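Local structure of DegV family protein (Eubacterium eligens, 3FDJ) at residues S158-H163 with G183-G188; H230-A235 with A266-I271. The protein probably binds a fatty acid or similar lipid, as relatives in the DegV family do, although its own function has not been established. All blocks are in the same frame, centred on the assembly; numbering follows the deposited sequence.

Contact 1 (S158-H163 with G183-G188). With NA (sodium ion), chain E.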
loop_
_atom_site.group_PDB
_atom_site.type_symbol
_atom_site.label_atom_id
_atom_site.label_comp_id
_atom_site.label_asym_id
_atom_site.label_seq_id
_atom_site.Cartn_x
_atom_site.Cartn_y
_atom_site.Cartn_z
ATOM N N SER A 158 -4.508 -11.069 -3.279
ATOM C CA SER A 158 -5.355 -12.227 -3.014
ATOM C C SER A 158 -5.782 -12.190 -1.553
ATOM O O SER A 158 -4.937 -12.224 -0.643
ATOM C CB SER A 158 -4.597 -13.509 -3.328
ATOM O OG SER A 158 -5.455 -14.629 -3.157
ATOM N N LEU A 159 -7.082 -12.093 -1.322
ATOM C CA LEU A 159 -7.638 -11.904 0.005
ATOM C C LEU A 159 -8.518 -13.082 0.412
ATOM O O LEU A 159 -9.389 -13.500 -0.343
ATOM C CB LEU A 159 -8.434 -10.604 0.053
ATOM C CG LEU A 159 -7.712 -9.376 -0.487
ATOM C CD1 LEU A 159 -8.578 -8.129 -0.302
ATOM C CD2 LEU A 159 -6.330 -9.189 0.205
ATOM N N LYS A 160 -8.310 -13.600 1.617
ATOM C CA LYS A 160 -9.072 -14.727 2.120
ATOM C C LYS A 160 -10.351 -14.284 2.797
ATOM O O LYS A 160 -11.265 -15.096 3.005
ATOM C CB LYS A 160 -8.223 -15.550 3.102
ATOM C CG LYS A 160 -6.942 -16.083 2.467
ATOM C CD LYS A 160 -6.288 -17.171 3.313
ATOM C CE LYS A 160 -5.068 -17.757 2.597
ATOM N NZ LYS A 160 -4.541 -18.937 3.323
ATOM N N SER A 161 -10.401 -13.017 3.179
ATOM C CA SER A 161 -11.609 -12.409 3.744
ATOM C C SER A 161 -11.650 -10.939 3.366
ATOM O O SER A 161 -10.616 -10.278 3.397
ATOM C CB SER A 161 -11.624 -12.565 5.261
ATOM O OG SER A 161 -12.673 -11.786 5.858
ATOM N N LEU A 162 -12.843 -10.448 3.027
ATOM C CA LEU A 162 -13.066 -9.056 2.660
ATOM C C LEU A 162 -14.101 -8.416 3.578
ATOM O O LEU A 162 -14.727 -7.427 3.222
ATOM C CB LEU A 162 -13.495 -8.954 1.187
ATOM C CG LEU A 162 -12.399 -9.364 0.183
ATOM C CD1 LEU A 162 -12.420 -10.855 -0.063
ATOM C CD2 LEU A 162 -12.540 -8.600 -1.125
ATOM N N HIS A 163 -14.234 -8.948 4.797
ATOM C CA HIS A 163 -15.248 -8.463 5.718
ATOM C C HIS A 163 -15.002 -6.996 6.118
ATOM O O HIS A 163 -15.935 -6.187 6.151
ATOM C CB HIS A 163 -15.254 -9.350 6.954
ATOM C CG HIS A 163 -16.182 -8.890 8.020
ATOM N ND1 HIS A 163 -17.547 -9.016 7.918
ATOM C CD2 HIS A 163 -15.939 -8.324 9.227
ATOM C CE1 HIS A 163 -18.110 -8.529 9.010
ATOM N NE2 HIS A 163 -17.156 -8.114 9.826
ATOM N N GLY A 183 -11.579 -21.579 2.248
ATOM C CA GLY A 183 -10.633 -21.987 1.207
ATOM C C GLY A 183 -10.703 -21.201 -0.097
ATOM O O GLY A 183 -9.931 -21.470 -1.026
ATOM N N ILE A 184 -11.642 -20.256 -0.193
ATOM C CA ILE A 184 -11.752 -19.399 -1.358
ATOM C C ILE A 184 -11.151 -18.031 -1.057
ATOM O O ILE A 184 -11.506 -17.407 -0.063
ATOM C CB ILE A 184 -13.228 -19.205 -1.825
ATOM C CG1 ILE A 184 -13.843 -20.540 -2.187
ATOM C CG2 ILE A 184 -13.291 -18.286 -3.059
ATOM C CD1 ILE A 184 -13.054 -21.310 -3.266
ATOM N N SER A 185 -10.264 -17.583 -1.948
ATOM C CA SER A 185 -9.750 -16.221 -1.954
ATOM C C SER A 185 -10.278 -15.441 -3.139
ATOM O O SER A 185 -10.637 -16.030 -4.151
ATOM C CB SER A 185 -8.236 -16.256 -2.059
ATOM O OG SER A 185 -7.674 -16.886 -0.930
ATOM N N VAL A 186 -10.306 -14.118 -3.012
ATOM C CA VAL A 186 -10.631 -13.223 -4.109
ATOM C C VAL A 186 -9.374 -12.549 -4.574
ATOM O O VAL A 186 -8.586 -12.034 -3.753
ATOM C CB VAL A 186 -11.651 -12.155 -3.718
ATOM C CG1 VAL A 186 -11.811 -11.088 -4.840
ATOM C CG2 VAL A 186 -12.986 -12.825 -3.350
ATOM N N ILE A 187 -9.169 -12.587 -5.887
ATOM C CA ILE A 187 -8.028 -11.937 -6.516
ATOM C C ILE A 187 -8.479 -10.572 -7.042
ATOM O O ILE A 187 -9.518 -10.453 -7.700
ATOM C CB ILE A 187 -7.484 -12.785 -7.694
ATOM C CG1 ILE A 187 -7.048 -14.163 -7.214
ATOM C CG2 ILE A 187 -6.288 -12.066 -8.356
ATOM C CD1 ILE A 187 -6.712 -15.123 -8.396
ATOM N N GLY A 188 -7.720 -9.536 -6.728
ATOM C CA GLY A 188 -8.033 -8.181 -7.162
ATOM C C GLY A 188 -6.859 -7.470 -7.799
ATOM O O GLY A 188 -5.713 -7.953 -7.780
HETATM NA NA NA E . -12.157 -17.370 2.201
HETATM O O HOH W 1 -4.952 -16.598 -1.221
HETATM O O HOH W 2 -10.416 -18.531 2.596
HETATM O O HOH W 3 -12.671 -17.754 4.387
#
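Leu159 and Val186 face each other as a hydrogen-bonded antiparallel pair, and this is the tight part of the contact. Leu159 N donates a hydrogen bond to Val186 O at 2.9 Å. Val186 N returns one to Leu159 O of the same length, and both are nearly straight. The next pair, Ser158 and Ile187, is non-hydrogen-bonded. Val186 also meets Leu162, which has left the strand for the N-cap position of helix 163-167: with Val186 CG1 anti to the backbone N (chi1 171°), CG2 is turned to Leu162 CD1 at 3.9 Å, and the two side chains cross at about a right angle. A beta-branched valine suits a strand, and leucine is long enough to reach back from the turn.

The Ser185 side is wetter. Ser158 OG reaches to 3.4 Å from Ser185 CB, but the two hydroxyls meet through a water that lies 2.8 Å from Ser158 OG and 2.8 Å from Ser185 OG; two small polar side chains leave it room. The aliphatic CG of Lys160 passes Ser185 OG, and the extended remainder leads on, away from Ser185, and touches Asn233. The backbone of Lys160, not this side chain, meets a sodium ion, bound by Lys160 O at 2.6 Å, Ile184 O at 2.4 Å, Ala179 O and two waters. All the protein ligands are backbone carbonyls, whose partial negative charge suits a sodium ion.

In the six-stranded sheet, strand 184-190 lies between strands 153-159 and 196-203; Ser158 and Ile187 pack on Leu208 of helix 205-219, whereas Val186 meets Ala178 and Ala198.

Contact 2 (H230-A235 with A266-I271)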
loop_
_atom_site.group_PDB
_atom_site.type_symbol
_atom_site.label_atom_id
_atom_site.label_comp_id
_atom_site.label_asym_id
_atom_site.label_seq_id
_atom_site.Cartn_x
_atom_site.Cartn_y
_atom_site.Cartn_z
ATOM N N HIS A 230 2.516 -9.377 3.057
ATOM C CA HIS A 230 1.629 -10.401 3.519
ATOM C C HIS A 230 1.169 -10.120 4.932
ATOM O O HIS A 230 1.861 -9.455 5.714
ATOM C CB HIS A 230 2.301 -11.779 3.450
ATOM C CG HIS A 230 3.438 -11.930 4.398
ATOM N ND1 HIS A 230 3.264 -12.324 5.710
ATOM C CD2 HIS A 230 4.757 -11.669 4.252
ATOM C CE1 HIS A 230 4.436 -12.328 6.316
ATOM N NE2 HIS A 230 5.359 -11.935 5.454
ATOM N N VAL A 231 -0.005 -10.640 5.248
ATOM C CA VAL A 231 -0.591 -10.557 6.573
ATOM C C VAL A 231 -0.559 -11.965 7.142
ATOM O O VAL A 231 -1.474 -12.771 6.894
ATOM C CB VAL A 231 -2.044 -10.088 6.528
ATOM C CG1 VAL A 231 -2.557 -9.883 7.963
ATOM C CG2 VAL A 231 -2.187 -8.820 5.673
ATOM N N GLU A 232 0.495 -12.246 7.886
ATOM C CA GLU A 232 0.722 -13.568 8.509
ATOM C C GLU A 232 0.595 -14.678 7.475
ATOM O O GLU A 232 -0.021 -15.710 7.720
ATOM C CB GLU A 232 -0.225 -13.754 9.704
ATOM C CG GLU A 232 -0.037 -12.629 10.722
ATOM C CD GLU A 232 -0.616 -12.919 12.099
ATOM O OE1 GLU A 232 -1.521 -13.774 12.222
ATOM O OE2 GLU A 232 -0.159 -12.269 13.061
ATOM N N ASN A 233 1.180 -14.453 6.303
ATOM C CA ASN A 233 1.258 -15.477 5.292
ATOM C C ASN A 233 2.567 -15.411 4.535
ATOM O O ASN A 233 2.605 -15.287 3.320
ATOM C CB ASN A 233 0.076 -15.394 4.353
ATOM C CG ASN A 233 -0.198 -16.705 3.672
ATOM O OD1 ASN A 233 0.591 -17.648 3.807
ATOM N ND2 ASN A 233 -1.330 -16.796 2.971
ATOM N N GLU A 234 3.665 -15.525 5.288
ATOM C CA GLU A 234 4.988 -15.533 4.678
ATOM C C GLU A 234 5.146 -16.720 3.722
ATOM O O GLU A 234 5.824 -16.608 2.697
ATOM C CB GLU A 234 6.045 -15.553 5.767
ATOM C CG GLU A 234 7.442 -15.280 5.303
ATOM C CD GLU A 234 8.395 -15.220 6.466
ATOM O OE1 GLU A 234 8.022 -14.645 7.529
ATOM O OE2 GLU A 234 9.499 -15.776 6.339
ATOM N N ALA A 235 4.469 -17.830 4.032
ATOM C CA ALA A 235 4.572 -19.038 3.224
ATOM C C ALA A 235 4.111 -18.790 1.802
ATOM O O ALA A 235 4.818 -19.127 0.852
ATOM C CB ALA A 235 3.779 -20.188 3.865
ATOM N N ALA A 266 -6.606 -6.118 4.301
ATOM C CA ALA A 266 -6.280 -7.363 3.573
ATOM C C ALA A 266 -6.636 -8.622 4.358
ATOM O O ALA A 266 -6.906 -9.674 3.769
ATOM C CB ALA A 266 -4.814 -7.387 3.143
ATOM N N GLU A 267 -6.621 -8.499 5.679
ATOM C CA GLU A 267 -6.977 -9.553 6.645
ATOM C C GLU A 267 -5.990 -10.709 6.703
ATOM O O GLU A 267 -5.117 -10.853 5.857
ATOM C CB GLU A 267 -8.423 -10.021 6.479
ATOM C CG GLU A 267 -9.385 -8.875 6.737
ATOM C CD GLU A 267 -10.820 -9.304 6.973
ATOM O OE1 GLU A 267 -11.045 -10.241 7.781
ATOM O OE2 GLU A 267 -11.719 -8.655 6.383
ATOM N N ARG A 268 -6.112 -11.503 7.757
ATOM C CA ARG A 268 -5.222 -12.623 7.954
ATOM C C ARG A 268 -5.224 -13.501 6.714
ATOM O O ARG A 268 -6.282 -13.828 6.165
ATOM C CB ARG A 268 -5.665 -13.446 9.167
ATOM C CG ARG A 268 -4.548 -14.067 9.907
ATOM C CD ARG A 268 -5.007 -14.415 11.329
ATOM N NE ARG A 268 -4.106 -13.845 12.326
ATOM C CZ ARG A 268 -4.432 -13.578 13.591
ATOM N NH1 ARG A 268 -5.663 -13.797 14.045
ATOM N NH2 ARG A 268 -3.514 -13.079 14.409
ATOM N N GLY A 269 -4.020 -13.851 6.272
ATOM C CA GLY A 269 -3.822 -14.702 5.114
ATOM C C GLY A 269 -3.564 -13.919 3.842
ATOM O O GLY A 269 -3.132 -14.471 2.832
ATOM N N GLY A 270 -3.866 -12.628 3.861
ATOM C CA GLY A 270 -3.845 -11.832 2.656
ATOM C C GLY A 270 -2.457 -11.558 2.106
ATOM O O GLY A 270 -1.448 -11.506 2.863
ATOM N N ILE A 271 -2.408 -11.408 0.779
ATOM C CA ILE A 271 -1.200 -11.053 0.036
ATOM C C ILE A 271 -1.488 -9.824 -0.822
ATOM O O ILE A 271 -2.579 -9.708 -1.385
ATOM C CB ILE A 271 -0.780 -12.205 -0.901
ATOM C CG1 ILE A 271 -0.351 -13.438 -0.092
ATOM C CG2 ILE A 271 0.313 -11.749 -1.874
ATOM C CD1 ILE A 271 0.920 -13.253 0.672
#
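Val231 and the 267-270 type II turn exchange two backbone hydrogen bonds, Val231 N to Gly270 O at 2.9 Å and Gly269 N to Val231 O at 2.8 Å, continuing the antiparallel pairing of His230 with Ile271. Gly269 fills the turn position with positive phi, where a side chain would strike the preceding carbonyl. Val231 packs its CB 3.2 Å from Glu267 O, which accepts Gly270 N across the turn, and its CG2 3.9 Å from Ala266 CB. Asn233, with CG anti to the backbone N (chi1 -157°), sends ND2 to Gly269 O at 2.9 Å, almost straight (177°) and in the plane of its amide, while OD1 caps Leu236 N in helix 234-248. Arg268 NE approaches Glu232 OE1 at 2.6 Å from above the carboxylate plane, though the oxygen lies close to the guanidinium plane; NH2 adds a weak bond. Glu232 OE2 turns to His45, and Arg268 NH1 bridges to Asp49 and Glu52. A leucine in place of Arg268 would probably leave Glu232, Asp49 and Glu52 without the positive charge they share. The chemistry thus implies a loop held by directional bonds, with Arg268 and Glu232 together joining the two segments to helix 44-52.

Overall arrangement
Contacts 1 and 2 adjoin in one six-stranded sheet, where strand 153-159 neighbours strand 271-276 and Ser158 bonds through its backbone to Ile271. The paired strand residues and the glycines of the turn are buried; Lys160 in contact 1 and Glu232 in contact 2 are exposed. Glu267, its carboxylate held mainly by Asn164 N, adds a weak hydrogen bond to Ser161 OG. Contact 1 is strand pairing that opens onto water and a sodium ion; contact 2 is a turn against a helix start, with an amide cap and a salt bridge. The side chains of Leu159 and Ala266 each lie about 4 Å from a bound hexaethylene glycol, probably from crystallisation, consistent with a lipid-accepting pocket nearby.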